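Local coordinates for putative epoxide hydrolase protein (Klebsiella pneumoniae subsp. pneumoniae, PDB 5BOV), which is a putative epoxide hydrolase of the alpha/beta hydrolase fold that may have monoacylglycerol lipase activity, at residues A51-Q56 with A293-V298; R60-Y65 with V93-A98; P41-S46 with A201-N206; A263-R266 with K272-H275. One frame throughout, in Å; residues are numbered along the deposited sequence.

How the interactions relate
Interactions 1, 2 and 3 sit around strand 59-74, while interaction 4 lies at the edge strand 273-278 of the same sheet. Interaction 1 touches interaction 2 on the far side of the strand from Leu95: Ala51 CB is 3.7 Å from Val61 CG1, and Leu54 CB is 3.8 Å from Val61 CG2. Interaction 2 meets interaction 3 where Ile44 CG2 lies 3.5 Å from Pro64 O. Interaction 3 is the one close to the likely active site, since Tyr42 approaches, without touching, a GxDxG pattern that probably forms the nucleophile elbow. Interaction 4 lies far from interaction 3, their centres about 30 Å apart, though its nearest atoms come within about 8 Å of interaction 1.

Interaction 1: residues A51-Q56 with A293-V298; sequences APALAQ and AFVQAV
Ala53 and Leu54, the residues that reach Val295 and Val298, ride on a helical turn whose shortest polar bond runs from Ala55 N to Ala51 O at 2.9 Å. On the other helix the matching bond, Val298 N to Phe294 O at 3.0 Å, fixes the turn that carries both valines. Between the two turns the contact is made by methyl groups alone. Val295 stands in the middle and divides its branches: CG2 goes to Ala53 CB at 3.9 Å, and CG1 goes to Leu54 CD2 at 4.0 Å. This split follows from its first torsion, which sets CG1 opposite the backbone N (chi1 171°) and leaves CG2 beside that nitrogen. Leu54 and Val295 pass alongside each other in opposite directions. Val298, one turn on, lies across the end of Leu54 at about a right angle, its CG1 3.9 Å from CD2 and nearly as close to CD1, so the leucine fork straddles one methyl. The short helix axes approach to 9.9 Å and cross at -44°. Toward the sheet, Leu54 also rests on Tyr59 and Val61 of strand 59-74, while Phe294 and Ala297 pack on Leu250 of strand 247-252. Helices 50-56 and 291-303 are thus neighbours in the layer over one face of the central sheet. With carbon meeting carbon throughout, the cohesion here is dispersion and the hydrophobic effect, with shape rather than directed bonds setting how the two helices lie.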
loop_
_atom_site.group_PDB
_atom_site.type_symbol
_atom_site.label_atom_id
_atom_site.label_comp_id
_atom_site.label_asym_id
_atom_site.label_seq_id
_atom_site.Cartn_x
_atom_site.Cartn_y
_atom_site.Cartn_z
ATOM N N ALA A 51 7.127 -6.198 11.473
ATOM C CA ALA A 51 8.434 -6.461 10.897
ATOM C C ALA A 51 9.427 -7.105 11.880
ATOM O O ALA A 51 10.046 -8.108 11.540
ATOM C CB ALA A 51 8.985 -5.161 10.259
ATOM N N PRO A 52 9.539 -6.617 13.142
ATOM C CA PRO A 52 10.498 -7.253 13.990
ATOM C C PRO A 52 10.053 -8.656 14.358
ATOM O O PRO A 52 10.923 -9.502 14.595
ATOM C CB PRO A 52 10.552 -6.354 15.238
ATOM C CG PRO A 52 10.037 -5.032 14.796
ATOM C CD PRO A 52 9.147 -5.280 13.658
ATOM N N ALA A 53 8.744 -8.901 14.402
ATOM C CA ALA A 53 8.261 -10.253 14.705
ATOM C C ALA A 53 8.671 -11.207 13.588
ATOM O O ALA A 53 9.127 -12.336 13.854
ATOM C CB ALA A 53 6.741 -10.280 14.826
ATOM N N LEU A 54 8.535 -10.800 12.359
ATOM C CA LEU A 54 9.012 -11.628 11.204
ATOM C C LEU A 54 10.516 -11.792 11.220
ATOM O O LEU A 54 11.042 -12.898 10.925
ATOM C CB LEU A 54 8.552 -11.010 9.921
ATOM C CG LEU A 54 7.065 -11.147 9.592
ATOM C CD1 LEU A 54 6.655 -10.239 8.457
ATOM C CD2 LEU A 54 6.676 -12.568 9.248
ATOM N N ALA A 55 11.229 -10.717 11.507
ATOM C CA ALA A 55 12.687 -10.802 11.588
ATOM C C ALA A 55 13.173 -11.810 12.600
ATOM O O ALA A 55 14.114 -12.584 12.354
ATOM C CB ALA A 55 13.308 -9.452 11.878
ATOM N N GLN A 56 12.519 -11.854 13.758
ATOM C CA GLN A 56 12.836 -12.852 14.828
ATOM C C GLN A 56 12.541 -14.269 14.455
ATOM O O GLN A 56 13.162 -15.180 14.970
ATOM C CB GLN A 56 12.157 -12.433 16.084
ATOM C CG GLN A 56 12.382 -13.284 17.295
ATOM C CD GLN A 56 11.823 -12.676 18.573
ATOM O OE1 GLN A 56 11.146 -11.611 18.543
ATOM N NE2 GLN A 56 12.067 -13.354 19.688
ATOM N N ALA A 293 -2.118 -11.279 13.922
ATOM C CA ALA A 293 -2.806 -11.969 12.866
ATOM C C ALA A 293 -2.119 -11.676 11.526
ATOM O O ALA A 293 -2.098 -12.544 10.661
ATOM C CB ALA A 293 -4.278 -11.559 12.788
ATOM N N PHE A 294 -1.587 -10.481 11.359
ATOM C CA PHE A 294 -0.969 -10.170 10.092
ATOM C C PHE A 294 0.327 -10.982 9.893
ATOM O O PHE A 294 0.563 -11.520 8.791
ATOM C CB PHE A 294 -0.685 -8.677 9.986
ATOM C CG PHE A 294 -0.385 -8.241 8.606
ATOM C CD1 PHE A 294 0.886 -8.235 8.098
ATOM C CD2 PHE A 294 -1.425 -7.783 7.795
ATOM C CE1 PHE A 294 1.144 -7.826 6.816
ATOM C CE2 PHE A 294 -1.151 -7.378 6.498
ATOM C CZ PHE A 294 0.129 -7.412 6.034
ATOM N N VAL A 295 1.158 -11.020 10.918
ATOM C CA VAL A 295 2.320 -11.884 10.892
ATOM C C VAL A 295 1.945 -13.357 10.539
ATOM O O VAL A 295 2.609 -13.954 9.673
ATOM C CB VAL A 295 3.053 -11.841 12.230
ATOM C CG1 VAL A 295 4.151 -12.914 12.301
ATOM C CG2 VAL A 295 3.660 -10.500 12.473
ATOM N N GLN A 296 0.936 -13.875 11.171
ATOM C CA GLN A 296 0.479 -15.264 10.891
ATOM C C GLN A 296 0.117 -15.419 9.419
ATOM O O GLN A 296 0.424 -16.423 8.773
ATOM C CB GLN A 296 -0.692 -15.698 11.780
ATOM C CG GLN A 296 -0.968 -17.210 11.713
ATOM C CD GLN A 296 0.161 -18.026 12.262
ATOM O OE1 GLN A 296 0.590 -17.839 13.440
ATOM N NE2 GLN A 296 0.747 -18.905 11.441
ATOM N N ALA A 297 -0.584 -14.418 8.876
ATOM C CA ALA A 297 -0.899 -14.446 7.460
ATOM C C ALA A 297 0.310 -14.460 6.517
ATOM O O ALA A 297 0.341 -15.192 5.525
ATOM C CB ALA A 297 -1.819 -13.286 7.097
ATOM N N VAL A 298 1.323 -13.693 6.842
ATOM C CA VAL A 298 2.549 -13.668 6.020
ATOM C C VAL A 298 3.263 -15.017 6.112
ATOM O O VAL A 298 3.643 -15.558 5.092
ATOM C CB VAL A 298 3.522 -12.514 6.451
ATOM C CG1 VAL A 298 4.862 -12.630 5.760
ATOM C CG2 VAL A 298 2.890 -11.128 6.153
#

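Interaction 2: residues R60-Y65 with V93-A98; sequences RVIVPY and VHLMDA
This contact belongs to the central sheet of the alpha/beta hydrolase fold, where Ile62 and Pro64 of strand 59-74 meet Leu95 of helix 85-98. Being two residues apart on an extended strand, Ile62 and Pro64 present their side chains on the same face, the one toward the helix; Val63 between them points away. A single methyl of the helix does the touching. Leu95 CD2 sits 3.9 Å from Pro64 CB and 4.0 Å from Pro64 CG, so the methyl meets the CB-CG edge of the pyrrolidine ring. The same methyl comes to 4.1 Å from Ile62 CG2, the gamma methyl of the isoleucine. Leucine and isoleucine run alongside each other in opposite directions, whereas leucine and proline meet at a slant. Leu95 gets this far because its CG is extended away from the helix backbone, opposite its own N (chi1 178°), which carries the fork down onto the sheet. All three side chains are buried and apolar, and the contact is small: a plain helix-on-sheet seam. Leu95 spreads its packing over further strands, touching Ile21 of strand 19-26 and Ile14 of strand 12-16, and next to it Met96, a selenomethionine here, rests on Ile35 of strand 32-37. Helix 85-98 therefore covers this face of the sheet toward its antiparallel end, while helix 50-56 packs against the valines on the strand's other face.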
loop_
_atom_site.group_PDB
_atom_site.type_symbol
_atom_site.label_atom_id
_atom_site.label_comp_id
_atom_site.label_asym_id
_atom_site.label_seq_id
_atom_site.Cartn_x
_atom_site.Cartn_y
_atom_site.Cartn_z
ATOM N N ARG A 60 13.974 -11.880 6.273
ATOM C CA ARG A 60 14.552 -10.587 6.001
ATOM C C ARG A 60 13.383 -9.680 5.621
ATOM O O ARG A 60 12.767 -9.932 4.587
ATOM C CB ARG A 60 15.541 -10.653 4.865
ATOM C CG ARG A 60 16.192 -9.312 4.663
ATOM C CD ARG A 60 16.823 -9.106 3.340
ATOM N NE ARG A 60 17.382 -7.786 3.109
ATOM C CZ ARG A 60 18.150 -7.568 2.047
ATOM N NH1 ARG A 60 18.381 -8.557 1.204
ATOM N NH2 ARG A 60 18.631 -6.370 1.792
ATOM N N VAL A 61 13.252 -8.544 6.321
ATOM C CA VAL A 61 12.061 -7.684 6.110
ATOM C C VAL A 61 12.450 -6.282 5.633
ATOM O O VAL A 61 13.264 -5.564 6.250
ATOM C CB VAL A 61 11.264 -7.576 7.413
ATOM C CG1 VAL A 61 9.928 -6.928 7.143
ATOM C CG2 VAL A 61 11.074 -8.959 7.995
ATOM N N ILE A 62 11.869 -5.896 4.500
ATOM C CA ILE A 62 12.043 -4.579 3.890
ATOM C C ILE A 62 10.755 -3.807 4.003
ATOM O O ILE A 62 9.674 -4.313 3.595
ATOM C CB ILE A 62 12.372 -4.725 2.384
ATOM C CG1 ILE A 62 13.572 -5.650 2.115
ATOM C CG2 ILE A 62 12.550 -3.356 1.740
ATOM C CD1 ILE A 62 14.801 -5.112 2.675
ATOM N N VAL A 63 10.836 -2.596 4.568
ATOM C CA VAL A 63 9.617 -1.773 4.730
ATOM C C VAL A 63 9.869 -0.348 4.190
ATOM O O VAL A 63 10.490 0.472 4.900
ATOM C CB VAL A 63 9.156 -1.686 6.198
ATOM C CG1 VAL A 63 7.760 -1.118 6.282
ATOM C CG2 VAL A 63 9.204 -3.048 6.886
ATOM N N PRO A 64 9.484 -0.071 2.928
ATOM C CA PRO A 64 9.758 1.193 2.342
ATOM C C PRO A 64 8.690 2.215 2.480
ATOM O O PRO A 64 7.504 1.869 2.496
ATOM C CB PRO A 64 9.924 0.831 0.854
ATOM C CG PRO A 64 8.926 -0.284 0.646
ATOM C CD PRO A 64 8.914 -1.031 1.938
ATOM N N TYR A 65 9.095 3.477 2.536
ATOM C CA TYR A 65 8.135 4.564 2.324
ATOM C C TYR A 65 7.797 4.606 0.844
ATOM O O TYR A 65 8.694 4.633 -0.036
ATOM C CB TYR A 65 8.699 5.915 2.715
ATOM C CG TYR A 65 8.922 6.186 4.171
ATOM C CD1 TYR A 65 7.847 6.364 5.029
ATOM C CD2 TYR A 65 10.212 6.291 4.702
ATOM C CE1 TYR A 65 8.032 6.737 6.360
ATOM C CE2 TYR A 65 10.422 6.578 6.047
ATOM C CZ TYR A 65 9.332 6.834 6.868
ATOM O OH TYR A 65 9.508 7.131 8.185
ATOM N N VAL A 93 9.754 -2.728 -7.884
ATOM C CA VAL A 93 10.604 -3.582 -8.691
ATOM C C VAL A 93 12.032 -2.950 -8.762
ATOM O O VAL A 93 13.017 -3.673 -8.625
ATOM C CB VAL A 93 10.075 -3.843 -10.107
ATOM C CG1 VAL A 93 11.081 -4.627 -10.957
ATOM C CG2 VAL A 93 8.795 -4.602 -10.001
ATOM N N HIS A 94 12.120 -1.630 -8.966
ATOM C CA HIS A 94 13.429 -0.974 -8.941
ATOM C C HIS A 94 14.107 -1.127 -7.581
ATOM O O HIS A 94 15.354 -1.323 -7.504
ATOM C CB HIS A 94 13.279 0.518 -9.243
ATOM C CG HIS A 94 12.970 0.800 -10.669
ATOM N ND1 HIS A 94 13.739 0.344 -11.727
ATOM C CD2 HIS A 94 12.022 1.597 -11.204
ATOM C CE1 HIS A 94 13.202 0.788 -12.860
ATOM N NE2 HIS A 94 12.164 1.544 -12.571
ATOM N N LEU A 95 13.331 -1.083 -6.495
ATOM C CA LEU A 95 13.927 -1.313 -5.140
ATOM C C LEU A 95 14.456 -2.724 -5.035
ATOM O O LEU A 95 15.572 -2.946 -4.497
ATOM C CB LEU A 95 12.848 -1.078 -4.052
ATOM C CG LEU A 95 13.238 -1.309 -2.628
ATOM C CD1 LEU A 95 14.353 -0.364 -2.193
ATOM C CD2 LEU A 95 12.017 -1.180 -1.708
HETATM N N MSE A 96 13.687 -3.704 -5.508
HETATM C CA MSE A 96 14.107 -5.125 -5.454
HETATM C C MSE A 96 15.389 -5.282 -6.226
HETATM O O MSE A 96 16.377 -5.899 -5.741
HETATM C CB MSE A 96 12.996 -6.042 -5.982
HETATM C CG MSE A 96 11.872 -6.183 -4.929
HETATM SE SE MSE A 96 10.430 -7.236 -5.756
HETATM C CE MSE A 96 11.331 -8.887 -5.462
ATOM N N ASP A 97 15.410 -4.742 -7.444
ATOM C CA ASP A 97 16.624 -4.776 -8.217
ATOM C C ASP A 97 17.836 -4.126 -7.508
ATOM O O ASP A 97 18.965 -4.710 -7.500
ATOM C CB ASP A 97 16.478 -4.129 -9.591
ATOM C CG ASP A 97 15.494 -4.852 -10.502
ATOM O OD1 ASP A 97 15.217 -6.062 -10.301
ATOM O OD2 ASP A 97 15.068 -4.194 -11.500
ATOM N N ALA A 98 17.636 -2.953 -6.924
ATOM C CA ALA A 98 18.708 -2.239 -6.285
ATOM C C ALA A 98 19.273 -3.005 -5.073
ATOM O O ALA A 98 20.462 -2.909 -4.713
ATOM C CB ALA A 98 18.270 -0.835 -5.869
#

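Interaction 3: residues P41-S46 with A201-N206; sequences PYDIQS and ARALDN
The carboxylate of Asp43 is the flat group that meets the other segment. Over one face Gln45 N comes to OD1 at 2.9 Å, standing 61° out of the carboxylate plane, and Ala203 CB presses on OD2 at 3.2 Å, a tight carbon-oxygen approach. OD1 has a second hydrogen-bond partner in Thr200 OG1, so two bonds grip this oxygen and fix the rotation of the group, which in turn presents OD2 to the alanine methyl. The second flat group, the ring of Tyr42, takes no part in touching 201-206: it stacks with Trp183 and meets Phe109 edge-to-face. The backbone of Tyr42 does take part, for Leu204 CD2 lies 4.1 Å from Tyr42 O. The other leucine branch, CD1, is 3.8 Å from Pro41 O and 4.1 Å from Pro41 CB, so both branches of the fork lie against the Pro41-Tyr42 backbone. Pro41 O accepts a hydrogen bond from Trp183 NE1. The side chain of Asp43 is held in the position between its backbone N and carbonyl carbon (chi1 78°), which lets OD1 close an Asx turn onto Gln45 N. The peptide bond before Pro41 is cis, and this proline ends an HGWP sequence. Such a loop after strand 32-37 matches the HGXP motif of epoxide hydrolases and related alpha/beta hydrolases, where it contributes to the oxyanion hole; here it is covered by the helical region that probably serves as the cap.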
loop_
_atom_site.group_PDB
_atom_site.type_symbol
_atom_site.label_atom_id
_atom_site.label_comp_id
_atom_site.label_asym_id
_atom_site.label_seq_id
_atom_site.Cartn_x
_atom_site.Cartn_y
_atom_site.Cartn_z
ATOM N N PRO A 41 -3.751 7.243 4.409
ATOM C CA PRO A 41 -2.568 8.055 4.644
ATOM C C PRO A 41 -1.779 7.540 5.842
ATOM O O PRO A 41 -1.912 8.003 6.978
ATOM C CB PRO A 41 -3.202 9.435 4.934
ATOM C CG PRO A 41 -4.561 9.105 5.537
ATOM C CD PRO A 41 -4.887 7.667 5.238
ATOM N N TYR A 42 -1.096 6.424 5.597
ATOM C CA TYR A 42 -0.353 5.697 6.639
ATOM C C TYR A 42 1.102 5.688 6.279
ATOM O O TYR A 42 1.519 6.333 5.279
ATOM C CB TYR A 42 -0.907 4.300 6.818
ATOM C CG TYR A 42 -2.418 4.299 7.063
ATOM C CD1 TYR A 42 -2.893 4.331 8.341
ATOM C CD2 TYR A 42 -3.332 4.162 6.042
ATOM C CE1 TYR A 42 -4.273 4.306 8.612
ATOM C CE2 TYR A 42 -4.668 4.111 6.272
ATOM C CZ TYR A 42 -5.147 4.179 7.550
ATOM O OH TYR A 42 -6.500 4.127 7.747
ATOM N N ASP A 43 1.935 4.976 7.030
ATOM C CA ASP A 43 3.341 4.878 6.631
ATOM C C ASP A 43 3.981 3.584 7.151
ATOM O O ASP A 43 3.249 2.678 7.548
ATOM C CB ASP A 43 4.163 6.117 7.034
ATOM C CG ASP A 43 4.546 6.134 8.485
ATOM O OD1 ASP A 43 3.986 5.369 9.286
ATOM O OD2 ASP A 43 5.340 7.058 8.806
ATOM N N ILE A 44 5.308 3.507 7.138
ATOM C CA ILE A 44 6.021 2.314 7.563
ATOM C C ILE A 44 5.683 1.873 9.000
ATOM O O ILE A 44 5.866 0.718 9.392
ATOM C CB ILE A 44 7.552 2.458 7.412
ATOM C CG1 ILE A 44 8.115 3.549 8.304
ATOM C CG2 ILE A 44 7.876 2.685 5.922
ATOM C CD1 ILE A 44 9.605 3.552 8.363
ATOM N N GLN A 45 5.215 2.814 9.858
ATOM C CA GLN A 45 4.871 2.429 11.210
ATOM C C GLN A 45 3.756 1.406 11.290
ATOM O O GLN A 45 3.552 0.741 12.317
ATOM C CB GLN A 45 4.528 3.653 12.082
ATOM C CG GLN A 45 5.624 4.707 12.180
ATOM C CD GLN A 45 7.021 4.173 12.531
ATOM O OE1 GLN A 45 8.032 4.689 11.946
ATOM N NE2 GLN A 45 7.118 3.295 13.408
ATOM N N SER A 46 3.005 1.245 10.201
ATOM C CA SER A 46 2.011 0.202 10.106
ATOM C C SER A 46 2.647 -1.212 10.341
ATOM O O SER A 46 1.929 -2.107 10.794
ATOM C CB SER A 46 1.402 0.182 8.706
ATOM O OG SER A 46 0.677 1.366 8.415
ATOM N N ALA A 201 2.090 10.973 11.006
ATOM C CA ALA A 201 1.835 12.284 10.410
ATOM C C ALA A 201 3.103 12.983 9.987
ATOM O O ALA A 201 3.131 13.719 9.000
ATOM C CB ALA A 201 1.048 13.158 11.354
ATOM N N ARG A 202 4.171 12.757 10.737
ATOM C CA ARG A 202 5.438 13.332 10.384
ATOM C C ARG A 202 5.836 12.973 8.939
ATOM O O ARG A 202 6.388 13.802 8.166
ATOM C CB ARG A 202 6.508 12.927 11.523
ATOM C CG ARG A 202 7.920 13.381 11.251
ATOM C CD ARG A 202 9.030 12.819 12.209
ATOM N NE ARG A 202 10.272 13.161 11.486
ATOM C CZ ARG A 202 10.838 14.396 11.431
ATOM N NH1 ARG A 202 10.360 15.466 12.138
ATOM N NH2 ARG A 202 11.946 14.567 10.678
ATOM N N ALA A 203 5.605 11.724 8.544
ATOM C CA ALA A 203 5.920 11.269 7.222
ATOM C C ALA A 203 5.005 11.826 6.153
ATOM O O ALA A 203 5.418 11.958 5.002
ATOM C CB ALA A 203 5.876 9.732 7.168
ATOM N N LEU A 204 3.784 12.257 6.531
ATOM C CA LEU A 204 2.901 12.942 5.611
ATOM C C LEU A 204 3.289 14.338 5.285
ATOM O O LEU A 204 2.667 14.960 4.426
ATOM C CB LEU A 204 1.450 12.899 6.126
ATOM C CG LEU A 204 0.949 11.509 6.611
ATOM C CD1 LEU A 204 -0.498 11.579 7.115
ATOM C CD2 LEU A 204 1.060 10.424 5.540
ATOM N N ASP A 205 4.259 14.903 6.020
ATOM C CA ASP A 205 4.776 16.249 5.738
ATOM C C ASP A 205 5.858 16.221 4.666
ATOM O O ASP A 205 6.321 17.270 4.273
ATOM C CB ASP A 205 5.292 16.873 7.044
ATOM C CG ASP A 205 4.175 17.196 8.013
ATOM O OD1 ASP A 205 3.011 17.503 7.588
ATOM O OD2 ASP A 205 4.427 17.131 9.224
ATOM N N ASN A 206 6.170 15.079 4.094
ATOM C CA ASN A 206 6.975 14.985 2.896
ATOM C C ASN A 206 6.496 15.994 1.858
ATOM O O ASN A 206 5.294 16.113 1.598
ATOM C CB ASN A 206 6.876 13.523 2.356
ATOM C CG ASN A 206 7.689 13.301 1.076
ATOM O OD1 ASN A 206 7.358 13.828 0.060
ATOM N ND2 ASN A 206 8.684 12.413 1.132
#

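Interaction 4: residues A263-R266 with K272-H275; sequences ASYR and KYEH
Arg266 and Tyr273 provide the flat-on-flat part of the contact. The guanidinium and the ring are turned only 22° from each other, with Tyr273 CD2 lying over one guanidinium face, 3.5 Å from Arg266 NE and shifted toward the rim. The arginine chain bends at its second torsion (chi2 66°), which brings CD to 3.5 Å from Tyr273 CE2 and lays the group back along the tyrosine. Tyr273 also has Phe269, from the connecting loop, against its ring. Tyr265 gives contacts of another kind, at the edge of its own ring and through its hydroxyl. Tyr273 OH lies in the plane of the Tyr265 ring, at its edge, 3.6 Å from CE1, and the two side chains cross at about a right angle. All this falls within the beta-alpha-beta unit of strand 247-252, helix 262-265 and strand 273-278, the last being an outermost strand of the sheet. Tyr265 OH reaches the imidazole of His275, 3.3 Å from CE1, again with the side chains nearly perpendicular. Thr249 OG1 of the neighbouring strand 247-252 is hydrogen-bonded to both Tyr273 OH and His275 ND1, while His275 NE2 is hydrogen-bonded to Asp277 OD1, two residues on in its own strand.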
loop_
_atom_site.group_PDB
_atom_site.type_symbol
_atom_site.label_atom_id
_atom_site.label_comp_id
_atom_site.label_asym_id
_atom_site.label_seq_id
_atom_site.Cartn_x
_atom_site.Cartn_y
_atom_site.Cartn_z
ATOM N N ALA A 263 -16.340 -12.665 -1.708
ATOM C CA ALA A 263 -16.735 -13.549 -2.818
ATOM C C ALA A 263 -16.468 -12.915 -4.183
ATOM O O ALA A 263 -16.336 -13.600 -5.204
ATOM C CB ALA A 263 -18.236 -13.908 -2.695
ATOM N N SER A 264 -16.543 -11.593 -4.245
ATOM C CA SER A 264 -16.423 -10.847 -5.494
ATOM C C SER A 264 -15.061 -10.967 -6.148
ATOM O O SER A 264 -14.911 -10.785 -7.385
ATOM C CB SER A 264 -16.819 -9.385 -5.338
ATOM O OG SER A 264 -15.801 -8.571 -4.718
ATOM N N TYR A 265 -14.030 -11.244 -5.327
ATOM C CA TYR A 265 -12.667 -11.313 -5.860
ATOM C C TYR A 265 -12.072 -12.716 -5.830
ATOM O O TYR A 265 -10.893 -12.888 -6.194
ATOM C CB TYR A 265 -11.720 -10.274 -5.254
ATOM C CG TYR A 265 -11.687 -10.205 -3.757
ATOM C CD1 TYR A 265 -11.056 -11.179 -2.998
ATOM C CD2 TYR A 265 -12.153 -9.066 -3.104
ATOM C CE1 TYR A 265 -10.980 -11.058 -1.614
ATOM C CE2 TYR A 265 -12.076 -8.921 -1.728
ATOM C CZ TYR A 265 -11.459 -9.917 -0.966
ATOM O OH TYR A 265 -11.389 -9.770 0.415
ATOM N N ARG A 266 -12.862 -13.726 -5.495
ATOM C CA ARG A 266 -12.304 -15.104 -5.388
ATOM C C ARG A 266 -11.587 -15.519 -6.680
ATOM O O ARG A 266 -10.469 -16.032 -6.634
ATOM C CB ARG A 266 -13.363 -16.107 -5.006
ATOM C CG ARG A 266 -12.913 -17.546 -5.097
ATOM C CD ARG A 266 -11.832 -17.869 -4.098
ATOM N NE ARG A 266 -11.226 -19.201 -4.281
ATOM C CZ ARG A 266 -10.157 -19.477 -5.050
ATOM N NH1 ARG A 266 -9.580 -18.569 -5.747
ATOM N NH2 ARG A 266 -9.660 -20.693 -5.080
ATOM N N LYS A 272 -2.825 -20.934 -5.612
ATOM C CA LYS A 272 -3.178 -21.302 -4.261
ATOM C C LYS A 272 -3.750 -20.084 -3.596
ATOM O O LYS A 272 -3.279 -18.972 -3.831
ATOM C CB LYS A 272 -1.906 -21.763 -3.532
ATOM C CG LYS A 272 -1.397 -23.066 -4.122
ATOM C CD LYS A 272 -0.164 -23.467 -3.379
ATOM C CE LYS A 272 0.223 -24.886 -3.776
ATOM N NZ LYS A 272 1.343 -25.406 -2.944
ATOM N N TYR A 273 -4.776 -20.315 -2.770
ATOM C CA TYR A 273 -5.589 -19.202 -2.229
ATOM C C TYR A 273 -6.254 -19.511 -0.933
ATOM O O TYR A 273 -6.756 -20.609 -0.720
ATOM C CB TYR A 273 -6.699 -18.864 -3.225
ATOM C CG TYR A 273 -7.514 -17.692 -2.812
ATOM C CD1 TYR A 273 -6.999 -16.438 -2.919
ATOM C CD2 TYR A 273 -8.746 -17.850 -2.227
ATOM C CE1 TYR A 273 -7.736 -15.331 -2.478
ATOM C CE2 TYR A 273 -9.507 -16.768 -1.794
ATOM C CZ TYR A 273 -8.985 -15.514 -1.909
ATOM O OH TYR A 273 -9.701 -14.401 -1.483
ATOM N N GLU A 274 -6.335 -18.499 -0.070
ATOM C CA GLU A 274 -7.150 -18.561 1.136
ATOM C C GLU A 274 -7.606 -17.157 1.452
ATOM O O GLU A 274 -6.813 -16.205 1.265
ATOM C CB GLU A 274 -6.308 -19.102 2.271
ATOM C CG GLU A 274 -7.110 -19.320 3.532
ATOM C CD GLU A 274 -6.297 -19.744 4.764
ATOM O OE1 GLU A 274 -5.194 -20.246 4.593
ATOM O OE2 GLU A 274 -6.849 -19.535 5.864
ATOM N N HIS A 275 -8.840 -17.042 1.866
ATOM C CA HIS A 275 -9.350 -15.787 2.383
ATOM C C HIS A 275 -9.558 -15.882 3.901
ATOM O O HIS A 275 -10.105 -16.884 4.389
ATOM C CB HIS A 275 -10.702 -15.389 1.755
ATOM C CG HIS A 275 -11.204 -14.116 2.342
ATOM N ND1 HIS A 275 -10.592 -12.907 2.112
ATOM C CD2 HIS A 275 -12.183 -13.867 3.249
ATOM C CE1 HIS A 275 -11.134 -11.971 2.845
ATOM N NE2 HIS A 275 -12.117 -12.534 3.561
#